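Local coordinates for tRNA (cytosine(72)-C(5))-methyltransferase (Pyrococcus horikoshii, PDB 5ZVE), which transfers a methyl group from S-adenosyl-L-methionine to the C5 position of cytosine 72 in several tRNAs, at residues A[139-144]-A[152-157]; A[178-183]-A[206-211]; A[201-206]-A[269-274]; A[319-324]-A[372-377]. All blocks are in the same frame, centred on the assembly; numbering follows the deposited sequence.

In the fold
Contact 1 stands apart, in the PUA domain: its nearest atoms are about 21 Å from contact 2 and about 30 Å from contact 3. The other three touch one another around the cofactor site; contacts 2 and 3 share Ala206 and meet S-adenosyl-L-homocysteine, the first at its carboxylate and the second at its amino group, while the side chain of Ser321 in contact 4 is about 7 Å from it. Lys211 of contact 2 forms a salt bridge with Asp273 of contact 3. Contacts 3 and 4, centres about 13 Å apart, lie on neighbouring strands, 267-273 and 316-322. The side chain of Asp273 is about 6 Å from that of Cys323, the predicted nucleophile.

Contact 1. Residues A[139-144]-A[152-157]; sequences IARMDY and RGLAVE
Arg141 and Glu157 form a salt bridge beside an antiparallel pair of strands, 134-140 and 154-161, in the mixed sheet of the PUA domain. The guanidinium approaches side-on and directs both NE and NH2 to one oxygen, Glu157 OE1; the NH2 to OE1 distance is 2.8 Å. OE1 lies nearly in the guanidinium plane, yet the two flat groups are turned 41° from each other. A bend at chi2 (-52°) folds the arginine back along its own strand, where Ile139 CG2 covers one guanidinium face. Glu157 meets it with an extended chain, its CG anti to the backbone N (chi1 178°). Lower down, Arg141 runs side by side with Leu154, CG to CD2 4.1 Å.

The main chains pair Ile139 with Glu157 through two hydrogen bonds, and Arg141 N adds a third to Ala155 O. Ala140 and Val156 form the next, non-hydrogen-bonded pair, with their side chains on the face opposite Ile139 and Glu157. Strand 154-161 carries a classic beta bulge at Ala155 and Val156, opposite Leu107.

Met142 reaches across beyond the paired residues. Its extended chain passes Leu154 O, SD lies 4.2 Å from Ala155 CB, and Met147 of helix 144-147 packs against Met142 and Ala155. At the tip, Met142 CE rests 3.5 Å from Arg152 O.

Contact 2. Residues A[178-183]-A[206-211]; sequences YFYPQG and AAPGGK. With SAH (S-adenosyl-L-homocysteine), chain C.
Tyr180 and Gln182 lean on Gly210 at the cofactor-binding loop of a class I-like methyltransferase, where segment 206-211 passes from loop into helix 210-218. The tyrosine ring meets the glycine obliquely, CE2 lying 3.4 Å from Gly210 CA. The tyrosine side chain crosses that of Pro208 at about a right angle, its OH nearest to CG. Pro208 follows a cis peptide bond and brings its CD close to the ligand carboxylate. Gln182 arrives fully extended, CG anti to the backbone N (chi1 -172°), and lays NE2 3.8 Å from Lys211 CG.

On its other side the loop grips the carboxylate of S-adenosyl-L-homocysteine at the start of the helix. Gly210 N donates to SAH OXT at 3.0 Å. Gly209 N adds a weak bond to the same oxygen, and Lys211 N donates to SAH O at 3.2 Å. With backbone N-H groups at a helix N-terminus pointing to it, the carboxylate would probably also gain from the helix dipole.

The second shell fixes these groups. Strand 179-181 pairs with strand 35-40 of the ferredoxin-like sheet, whose Arg39 holds Gln182 OE1. From the methyltransferase side, Asn241 of helix 232-245 holds the loop at Pro208 O. Lys211 NZ forms a salt bridge with Asp273 and a hydrogen bond to Ser186.

One water ties both segments to the ligand: it accepts from Gln182 NE2 and Lys211 NZ, each at 3.1 Å, and donates to SAH O at 2.9 Å.

Contact 3. Residues A[201-206]-A[269-274]; sequences IIDMAA and KILLDA. With SAH (S-adenosyl-L-homocysteine), chain C.
Met204 reaches over from the end of strand 201-203 to the hydrophobic side chains of strand 267-273. Its CB leads to a CG lodged between the backbone N and the carbonyl carbon (chi1 49°), which turns the chain toward the neighbouring strand. There CG lies 3.6 Å from Leu272 CD1 and also near Leu271 O. SD continues along the same leucine methyl, 3.7 Å from CD1. A bend at chi3 (61°) then swings the end round to Ile270, where CE meets CG2 at 3.4 Å, tighter than usual for two carbons. Ala308 of helix 291-310 packs against both Met204 and Ile270.

Behind this methionine the strands run parallel, only 9° apart in direction. Ile202 N donates to Lys269 O, Leu271 N to Ile202 O, and Met204 N to Leu271 O, the last bond being longer, at 3.3 Å. Ile202 and Ile270 pack on one face. On the other, Asp203 lies alongside Leu271, with OD2 3.6 Å from CD2; OD2 is also hydrogen-bonded to Thr212 OG1.

Past the paired residues the two segments take hold of the demethylated cofactor. The amino group N of S-adenosyl-L-homocysteine donates to Asp273 OD2 at 2.7 Å and to Ala205 O at 3.0 Å, and Ala205 CB touches the ribose oxygen O4'. Ligand groups bound at the C-terminal ends of parallel strands are typical of the Rossmann-like fold of class I methyltransferases.

Contact 4. Residues A[319-324]-A[372-377]; sequences VYSTCT and QGFFIA
Four backbone hydrogen bonds join Tyr320 to Ala377 and Thr322 to Phe375 as antiparallel hydrogen-bonded pairs. Tyr320 N to Ala377 O and Ala377 N to Tyr320 O are both 2.8 Å, the second nearly straight at 172°. Ser321 and Ile376 form the non-hydrogen-bonded pair between them, where Ser321 CA comes to 3.1 Å from Phe375 O in a CA-H...O contact.

Aromatic contacts differ on the two faces. Phe374 lays its ring against Thr322 O, which sits 3.3 Å above the plane over the ring centre, although the same oxygen accepts from Phe375 N. The ring also reaches Cys323, whose CB is 3.9 Å from CD1, and Ser321 CB. On the opposite face, CG anti to the backbone N (chi1 179°) sends the Phe375 ring along to the edge of Tyr320, CE2 to Tyr320 CD2 4.1 Å. Phe375 CB lies 3.7 Å from Thr322 OG1. Val334 of helix 331-339 packs on Phe375 and Ala377.

Polar side-chain ends find partners beyond the two strands. Ser321 OG bonds to Asp273, a cofactor-binding residue; Thr322 OG1 bonds to Asn330, and Tyr320 OH to Glu329 O.

Strand 316-322 is parallel to strand 267-273 on one side and antiparallel to strand 374-381 on the other, and ends just before Cys323. An antiparallel strand set beside the parallel ones is characteristic of the class I methyltransferase fold; the cofactor residues and the predicted nucleophile, Cys323, gather at the C-terminal ends of the parallel strands.

Contact 1. Residues A[139-144]-A[152-157]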
# COMPACT_ATOMS: atom_id res chain seq x y z
N ILE A 139 12.29 12.15 23.34
CA ILE A 139 12.83 12.11 24.70
C ILE A 139 13.02 10.65 25.12
O ILE A 139 12.09 9.84 25.04
CB ILE A 139 11.91 12.83 25.73
CG1 ILE A 139 12.05 14.36 25.64
CG2 ILE A 139 12.27 12.43 27.15
CD1 ILE A 139 11.43 15.01 24.42
N ALA A 140 14.23 10.32 25.54
CA ALA A 140 14.56 8.96 25.95
C ALA A 140 13.80 8.58 27.22
O ALA A 140 13.76 9.34 28.18
CB ALA A 140 16.06 8.81 26.17
N ARG A 141 13.18 7.40 27.19
CA ARG A 141 12.49 6.87 28.36
C ARG A 141 13.25 5.68 28.93
O ARG A 141 12.78 5.01 29.85
CB ARG A 141 11.06 6.48 27.99
CG ARG A 141 10.21 7.67 27.57
CD ARG A 141 10.28 8.78 28.62
NE ARG A 141 9.49 9.94 28.23
CZ ARG A 141 9.58 11.14 28.82
NH1 ARG A 141 10.44 11.32 29.81
NH2 ARG A 141 8.82 12.14 28.40
N MET A 142 14.42 5.42 28.37
CA MET A 142 15.34 4.42 28.89
C MET A 142 16.75 4.98 28.91
O MET A 142 17.08 5.84 28.10
CB MET A 142 15.32 3.13 28.05
CG MET A 142 13.99 2.42 28.00
SD MET A 142 14.11 0.94 26.96
CE MET A 142 12.55 0.13 27.29
N ASP A 143 17.57 4.49 29.82
CA ASP A 143 18.99 4.80 29.79
C ASP A 143 19.61 4.04 28.63
O ASP A 143 18.97 3.15 28.07
CB ASP A 143 19.66 4.43 31.11
CG ASP A 143 19.07 5.17 32.30
OD1 ASP A 143 18.77 6.37 32.15
OD2 ASP A 143 18.93 4.55 33.37
N TYR A 144 20.84 4.40 28.26
CA TYR A 144 21.55 3.69 27.20
C TYR A 144 21.52 2.18 27.39
O TYR A 144 21.20 1.44 26.47
CB TYR A 144 23.00 4.16 27.09
CG TYR A 144 23.82 3.22 26.23
CD1 TYR A 144 23.72 3.26 24.84
CD2 TYR A 144 24.67 2.29 26.80
CE1 TYR A 144 24.45 2.40 24.06
CE2 TYR A 144 25.40 1.42 26.02
CZ TYR A 144 25.29 1.48 24.65
OH TYR A 144 26.02 0.62 23.86
N ARG A 152 11.43 -5.40 25.18
CA ARG A 152 10.17 -4.70 25.01
C ARG A 152 10.23 -3.34 25.69
O ARG A 152 11.23 -3.00 26.32
CB ARG A 152 9.01 -5.53 25.57
CG ARG A 152 9.17 -5.91 27.03
CD ARG A 152 7.94 -6.61 27.57
NE ARG A 152 6.75 -5.77 27.50
CZ ARG A 152 6.42 -4.86 28.42
NH1 ARG A 152 7.20 -4.67 29.48
NH2 ARG A 152 5.32 -4.13 28.27
N GLY A 153 9.16 -2.55 25.54
CA GLY A 153 9.07 -1.28 26.23
C GLY A 153 9.34 -0.06 25.36
O GLY A 153 9.80 -0.18 24.23
N LEU A 154 9.05 1.12 25.91
CA LEU A 154 9.25 2.38 25.21
C LEU A 154 10.68 2.90 25.40
O LEU A 154 11.14 3.11 26.52
CB LEU A 154 8.24 3.42 25.71
CG LEU A 154 8.30 4.83 25.12
CD1 LEU A 154 8.17 4.78 23.60
CD2 LEU A 154 7.19 5.69 25.72
N ALA A 155 11.37 3.14 24.28
CA ALA A 155 12.76 3.58 24.33
C ALA A 155 12.88 5.09 24.13
O ALA A 155 13.57 5.77 24.89
CB ALA A 155 13.58 2.84 23.28
N VAL A 156 12.22 5.60 23.11
CA VAL A 156 12.17 7.04 22.89
C VAL A 156 10.75 7.48 22.63
O VAL A 156 10.09 6.98 21.72
CB VAL A 156 13.06 7.48 21.71
CG1 VAL A 156 12.99 8.99 21.53
CG2 VAL A 156 14.50 7.04 21.92
N GLU A 157 10.26 8.42 23.43
CA GLU A 157 9.00 9.07 23.13
C GLU A 157 9.26 10.10 22.05
O GLU A 157 9.94 11.10 22.28
CB GLU A 157 8.41 9.72 24.39
CG GLU A 157 7.12 10.47 24.15
CD GLU A 157 6.62 11.17 25.40
OE1 GLU A 157 7.22 10.98 26.48
OE2 GLU A 157 5.61 11.90 25.32

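Contact 2. Residues A[178-183]-A[206-211]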
# COMPACT_ATOMS: atom_id res chain seq x y z
N TYR A 178 -14.46 -1.54 12.25
CA TYR A 178 -15.20 -0.45 11.62
C TYR A 178 -14.53 0.08 10.35
O TYR A 178 -15.18 0.70 9.52
CB TYR A 178 -15.37 0.71 12.61
CG TYR A 178 -16.39 0.45 13.70
CD1 TYR A 178 -17.31 -0.59 13.59
CD2 TYR A 178 -16.44 1.26 14.83
CE1 TYR A 178 -18.24 -0.82 14.59
CE2 TYR A 178 -17.38 1.04 15.82
CZ TYR A 178 -18.27 -0.00 15.70
OH TYR A 178 -19.20 -0.23 16.69
N PHE A 179 -13.23 -0.18 10.21
CA PHE A 179 -12.50 0.32 9.04
C PHE A 179 -11.24 -0.47 8.74
O PHE A 179 -10.78 -1.28 9.55
CB PHE A 179 -12.15 1.81 9.22
CG PHE A 179 -11.13 2.07 10.30
CD1 PHE A 179 -9.77 2.04 10.02
CD2 PHE A 179 -11.54 2.34 11.60
CE1 PHE A 179 -8.83 2.28 11.01
CE2 PHE A 179 -10.60 2.59 12.59
CZ PHE A 179 -9.25 2.55 12.30
N TYR A 180 -10.69 -0.22 7.56
CA TYR A 180 -9.47 -0.89 7.12
C TYR A 180 -8.58 0.11 6.39
O TYR A 180 -8.96 0.63 5.34
CB TYR A 180 -9.80 -2.08 6.22
CG TYR A 180 -8.61 -2.90 5.82
CD1 TYR A 180 -8.15 -3.94 6.63
CD2 TYR A 180 -7.92 -2.64 4.64
CE1 TYR A 180 -7.06 -4.69 6.27
CE2 TYR A 180 -6.83 -3.39 4.28
CZ TYR A 180 -6.40 -4.41 5.09
OH TYR A 180 -5.31 -5.16 4.73
N PRO A 181 -7.41 0.41 6.96
CA PRO A 181 -6.48 1.35 6.32
C PRO A 181 -6.06 0.85 4.94
O PRO A 181 -5.62 -0.29 4.81
CB PRO A 181 -5.29 1.41 7.30
CG PRO A 181 -5.46 0.24 8.21
CD PRO A 181 -6.92 -0.08 8.26
N GLN A 182 -6.22 1.70 3.93
CA GLN A 182 -6.07 1.30 2.54
C GLN A 182 -5.97 2.55 1.67
O GLN A 182 -6.71 3.51 1.89
CB GLN A 182 -7.25 0.43 2.10
CG GLN A 182 -7.10 -0.20 0.73
CD GLN A 182 -8.30 -1.05 0.33
OE1 GLN A 182 -9.45 -0.70 0.62
NE2 GLN A 182 -8.04 -2.17 -0.32
N GLY A 183 -5.07 2.55 0.70
CA GLY A 183 -4.86 3.72 -0.13
C GLY A 183 -6.02 3.99 -1.08
O GLY A 183 -6.78 3.08 -1.41
N ALA A 206 -4.27 -12.30 -2.94
CA ALA A 206 -5.29 -11.61 -2.15
C ALA A 206 -4.83 -11.14 -0.78
O ALA A 206 -5.36 -10.15 -0.27
CB ALA A 206 -6.51 -12.51 -2.00
N ALA A 207 -3.85 -11.81 -0.18
CA ALA A 207 -3.45 -11.49 1.19
C ALA A 207 -2.65 -10.19 1.25
O ALA A 207 -1.89 -9.89 0.33
CB ALA A 207 -2.64 -12.64 1.78
N PRO A 208 -2.81 -9.42 2.34
CA PRO A 208 -3.60 -9.70 3.55
C PRO A 208 -5.12 -9.49 3.42
O PRO A 208 -5.83 -9.64 4.41
CB PRO A 208 -3.03 -8.72 4.57
CG PRO A 208 -2.58 -7.57 3.76
CD PRO A 208 -2.06 -8.15 2.48
N GLY A 209 -5.61 -9.15 2.24
CA GLY A 209 -7.05 -9.13 2.00
C GLY A 209 -7.69 -7.76 1.96
O GLY A 209 -8.90 -7.63 2.14
N GLY A 210 -6.87 -6.74 1.72
CA GLY A 210 -7.37 -5.38 1.56
C GLY A 210 -8.44 -5.26 0.49
O GLY A 210 -9.55 -4.82 0.75
N LYS A 211 -8.10 -5.69 -0.72
CA LYS A 211 -9.04 -5.57 -1.83
C LYS A 211 -10.09 -6.67 -1.77
O LYS A 211 -11.21 -6.48 -2.24
CB LYS A 211 -8.30 -5.60 -3.17
CG LYS A 211 -7.40 -4.39 -3.39
CD LYS A 211 -6.53 -4.55 -4.63
CE LYS A 211 -5.65 -3.33 -4.83
NZ LYS A 211 -4.60 -3.23 -3.77
N SAH C . -4.07 -7.69 -2.94
CA SAH C . -3.56 -7.67 -1.58
CB SAH C . -2.04 -7.46 -1.55
CG SAH C . -1.25 -8.19 -2.64
SD SAH C . 0.52 -8.20 -2.24
C SAH C . -4.27 -6.63 -0.69
O SAH C . -4.98 -5.76 -1.18
OXT SAH C . -4.15 -6.65 0.53
C5' SAH C . 0.90 -9.54 -3.41
C4' SAH C . 0.65 -10.94 -2.86
O4' SAH C . 0.95 -11.90 -3.85
C3' SAH C . 1.51 -11.30 -1.65
O3' SAH C . 0.66 -11.51 -0.54
C2' SAH C . 2.17 -12.62 -2.00
O2' SAH C . 2.00 -13.55 -0.95
C1' SAH C . 1.40 -13.08 -3.22
N9 SAH C . 2.17 -13.94 -4.14
C8 SAH C . 3.47 -13.80 -4.56
N7 SAH C . 3.76 -14.81 -5.41
C5 SAH C . 2.67 -15.60 -5.53
C6 SAH C . 2.42 -16.76 -6.26
N6 SAH C . 3.36 -17.30 -7.03
N1 SAH C . 1.18 -17.36 -6.18
C2 SAH C . 0.20 -16.80 -5.38
N3 SAH C . 0.45 -15.65 -4.66
C4 SAH C . 1.67 -15.07 -4.74
O HOH W 1 -5.08 -2.89 -0.76

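Contact 3. Residues A[201-206]-A[269-274]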
# COMPACT_ATOMS: atom_id res chain seq x y z
N ILE A 201 -15.99 -14.94 -8.73
CA ILE A 201 -14.96 -13.92 -8.47
C ILE A 201 -13.69 -14.52 -7.90
O ILE A 201 -13.73 -15.29 -6.94
CB ILE A 201 -15.49 -12.85 -7.49
CG1 ILE A 201 -16.69 -12.11 -8.09
CG2 ILE A 201 -14.39 -11.87 -7.12
CD1 ILE A 201 -17.44 -11.27 -7.09
N ILE A 202 -12.55 -14.15 -8.48
CA ILE A 202 -11.27 -14.64 -7.99
C ILE A 202 -10.27 -13.52 -7.74
O ILE A 202 -9.96 -12.73 -8.63
CB ILE A 202 -10.62 -15.64 -8.97
CG1 ILE A 202 -11.57 -16.80 -9.25
CG2 ILE A 202 -9.30 -16.13 -8.40
CD1 ILE A 202 -10.99 -17.83 -10.21
N ASP A 203 -9.77 -13.46 -6.51
CA ASP A 203 -8.63 -12.62 -6.15
C ASP A 203 -7.41 -13.53 -6.03
O ASP A 203 -7.29 -14.28 -5.07
CB ASP A 203 -8.91 -11.88 -4.83
CG ASP A 203 -7.95 -10.73 -4.58
OD1 ASP A 203 -6.91 -10.63 -5.26
OD2 ASP A 203 -8.26 -9.90 -3.70
N MET A 204 -6.50 -13.47 -7.01
CA MET A 204 -5.47 -14.51 -7.10
C MET A 204 -4.17 -14.15 -6.41
O MET A 204 -3.24 -14.95 -6.37
CB MET A 204 -5.17 -14.86 -8.57
CG MET A 204 -4.93 -13.67 -9.49
SD MET A 204 -4.59 -14.24 -11.18
CE MET A 204 -6.11 -15.06 -11.53
N ALA A 205 -4.10 -12.94 -5.86
CA ALA A 205 -3.01 -12.56 -4.98
C ALA A 205 -3.60 -11.68 -3.90
O ALA A 205 -3.45 -10.45 -3.93
CB ALA A 205 -1.92 -11.84 -5.74
N ALA A 206 -4.27 -12.30 -2.94
CA ALA A 206 -5.29 -11.61 -2.15
C ALA A 206 -4.83 -11.14 -0.78
O ALA A 206 -5.36 -10.15 -0.27
CB ALA A 206 -6.51 -12.51 -2.00
N LYS A 269 -15.18 -12.57 -13.02
CA LYS A 269 -14.37 -11.44 -12.58
C LYS A 269 -13.10 -11.93 -11.91
O LYS A 269 -13.14 -12.76 -11.00
CB LYS A 269 -15.15 -10.54 -11.62
CG LYS A 269 -16.45 -10.00 -12.20
CD LYS A 269 -16.18 -8.87 -13.18
CE LYS A 269 -17.46 -8.43 -13.87
NZ LYS A 269 -18.53 -8.07 -12.91
N ILE A 270 -11.98 -11.41 -12.37
CA ILE A 270 -10.71 -11.71 -11.73
C ILE A 270 -9.98 -10.43 -11.35
O ILE A 270 -9.79 -9.54 -12.18
CB ILE A 270 -9.81 -12.57 -12.62
CG1 ILE A 270 -10.37 -13.99 -12.75
CG2 ILE A 270 -8.41 -12.62 -12.05
CD1 ILE A 270 -9.49 -14.92 -13.56
N LEU A 271 -9.58 -10.34 -10.09
CA LEU A 271 -8.68 -9.29 -9.65
C LEU A 271 -7.25 -9.81 -9.55
O LEU A 271 -6.98 -10.81 -8.89
CB LEU A 271 -9.11 -8.72 -8.31
CG LEU A 271 -8.08 -7.76 -7.69
CD1 LEU A 271 -7.90 -6.55 -8.58
CD2 LEU A 271 -8.50 -7.35 -6.29
N LEU A 272 -6.34 -9.12 -10.22
CA LEU A 272 -4.93 -9.45 -10.13
C LEU A 272 -4.16 -8.25 -9.59
O LEU A 272 -3.65 -7.42 -10.34
CB LEU A 272 -4.38 -9.90 -11.49
CG LEU A 272 -2.89 -10.26 -11.57
CD1 LEU A 272 -2.49 -11.22 -10.46
CD2 LEU A 272 -2.58 -10.87 -12.93
N ASP A 273 -4.10 -8.16 -8.27
CA ASP A 273 -3.31 -7.13 -7.61
C ASP A 273 -1.93 -7.74 -7.41
O ASP A 273 -1.62 -8.29 -6.36
CB ASP A 273 -3.96 -6.72 -6.28
CG ASP A 273 -3.22 -5.59 -5.60
OD1 ASP A 273 -2.72 -4.69 -6.31
OD2 ASP A 273 -3.16 -5.59 -4.36
N ALA A 274 -1.10 -7.60 -8.43
CA ALA A 274 0.04 -8.49 -8.61
C ALA A 274 1.24 -8.11 -7.75
O ALA A 274 1.48 -6.93 -7.49
CB ALA A 274 0.44 -8.52 -10.08
N SAH C . -4.07 -7.69 -2.94
CA SAH C . -3.56 -7.67 -1.58
CB SAH C . -2.04 -7.46 -1.55
CG SAH C . -1.25 -8.19 -2.64
SD SAH C . 0.52 -8.20 -2.24
C SAH C . -4.27 -6.63 -0.69
O SAH C . -4.98 -5.76 -1.18
OXT SAH C . -4.15 -6.65 0.53
C5' SAH C . 0.90 -9.54 -3.41
C4' SAH C . 0.65 -10.94 -2.86
O4' SAH C . 0.95 -11.90 -3.85
C3' SAH C . 1.51 -11.30 -1.65
O3' SAH C . 0.66 -11.51 -0.54
C2' SAH C . 2.17 -12.62 -2.00
O2' SAH C . 2.00 -13.55 -0.95
C1' SAH C . 1.40 -13.08 -3.22
N9 SAH C . 2.17 -13.94 -4.14
C8 SAH C . 3.47 -13.80 -4.56
N7 SAH C . 3.76 -14.81 -5.41
C5 SAH C . 2.67 -15.60 -5.53
C6 SAH C . 2.42 -16.76 -6.26
N6 SAH C . 3.36 -17.30 -7.03
N1 SAH C . 1.18 -17.36 -6.18
C2 SAH C . 0.20 -16.80 -5.38
N3 SAH C . 0.45 -15.65 -4.66
C4 SAH C . 1.67 -15.07 -4.74

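Contact 4. Residues A[319-324]-A[372-377]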
# COMPACT_ATOMS: atom_id res chain seq x y z
N VAL A 319 -9.21 -7.22 -13.75
CA VAL A 319 -8.61 -5.98 -13.28
C VAL A 319 -7.20 -6.28 -12.79
O VAL A 319 -6.99 -7.09 -11.89
CB VAL A 319 -9.44 -5.32 -12.15
CG1 VAL A 319 -8.59 -4.32 -11.39
CG2 VAL A 319 -10.66 -4.63 -12.74
N TYR A 320 -6.24 -5.62 -13.43
CA TYR A 320 -4.83 -5.75 -13.09
C TYR A 320 -4.34 -4.48 -12.41
O TYR A 320 -4.55 -3.38 -12.92
CB TYR A 320 -4.02 -6.04 -14.36
CG TYR A 320 -2.53 -6.15 -14.19
CD1 TYR A 320 -1.93 -7.35 -13.81
CD2 TYR A 320 -1.70 -5.07 -14.48
CE1 TYR A 320 -0.55 -7.46 -13.68
CE2 TYR A 320 -0.32 -5.17 -14.35
CZ TYR A 320 0.25 -6.37 -13.96
OH TYR A 320 1.62 -6.48 -13.83
N SER A 321 -3.72 -4.63 -11.25
CA SER A 321 -3.18 -3.47 -10.55
C SER A 321 -1.81 -3.75 -9.94
O SER A 321 -1.51 -4.88 -9.54
CB SER A 321 -4.15 -3.00 -9.46
OG SER A 321 -4.32 -3.96 -8.44
N THR A 322 -0.98 -2.72 -9.89
CA THR A 322 0.29 -2.78 -9.18
C THR A 322 0.52 -1.50 -8.39
O THR A 322 -0.08 -0.46 -8.69
CB THR A 322 1.49 -2.97 -10.15
OG1 THR A 322 1.75 -1.74 -10.83
CG2 THR A 322 1.21 -4.07 -11.18
N CYS A 323 1.39 -1.58 -7.39
CA CYS A 323 1.87 -0.39 -6.70
C CYS A 323 3.28 -0.06 -7.16
O CYS A 323 4.16 0.22 -6.35
CB CYS A 323 1.83 -0.59 -5.17
SG CYS A 323 2.86 -1.94 -4.54
N THR A 324 3.49 -0.08 -8.47
CA THR A 324 4.80 0.21 -9.03
C THR A 324 4.68 1.18 -10.21
O THR A 324 3.62 1.33 -10.80
CB THR A 324 5.51 -1.07 -9.49
OG1 THR A 324 6.92 -0.83 -9.60
CG2 THR A 324 4.98 -1.55 -10.84
N GLN A 372 0.22 6.89 -3.21
CA GLN A 372 1.30 6.04 -3.68
C GLN A 372 1.28 5.98 -5.20
O GLN A 372 0.24 6.21 -5.82
CB GLN A 372 1.20 4.65 -3.07
CG GLN A 372 1.56 4.63 -1.59
CD GLN A 372 1.50 3.25 -0.97
OE1 GLN A 372 2.29 2.94 -0.07
NE2 GLN A 372 0.56 2.43 -1.42
N GLY A 373 2.43 5.69 -5.80
CA GLY A 373 2.49 5.41 -7.22
C GLY A 373 1.71 4.14 -7.46
O GLY A 373 1.83 3.18 -6.70
N PHE A 374 0.90 4.12 -8.52
CA PHE A 374 -0.04 3.03 -8.69
C PHE A 374 -0.46 2.88 -10.14
O PHE A 374 -0.28 3.79 -10.95
CB PHE A 374 -1.27 3.26 -7.81
CG PHE A 374 -1.89 1.99 -7.29
CD1 PHE A 374 -1.41 1.39 -6.13
CD2 PHE A 374 -2.98 1.42 -7.94
CE1 PHE A 374 -1.99 0.24 -5.64
CE2 PHE A 374 -3.56 0.27 -7.45
CZ PHE A 374 -3.06 -0.32 -6.30
N PHE A 375 -1.04 1.73 -10.46
CA PHE A 375 -1.44 1.44 -11.83
C PHE A 375 -2.66 0.53 -11.84
O PHE A 375 -2.72 -0.44 -11.09
CB PHE A 375 -0.28 0.80 -12.59
CG PHE A 375 -0.62 0.43 -14.01
CD1 PHE A 375 -0.58 1.39 -15.01
CD2 PHE A 375 -0.97 -0.87 -14.34
CE1 PHE A 375 -0.89 1.06 -16.32
CE2 PHE A 375 -1.28 -1.20 -15.64
CZ PHE A 375 -1.24 -0.24 -16.63
N ILE A 376 -3.64 0.85 -12.68
CA ILE A 376 -4.86 0.07 -12.78
C ILE A 376 -5.26 -0.15 -14.24
O ILE A 376 -5.42 0.82 -14.99
CB ILE A 376 -6.06 0.74 -12.06
CG1 ILE A 376 -5.69 1.15 -10.63
CG2 ILE A 376 -7.27 -0.19 -12.05
CD1 ILE A 376 -6.85 1.86 -9.90
N ALA A 377 -5.43 -1.40 -14.63
CA ALA A 377 -5.94 -1.74 -15.95
C ALA A 377 -7.19 -2.59 -15.84
O ALA A 377 -7.24 -3.54 -15.05
CB ALA A 377 -4.87 -2.46 -16.77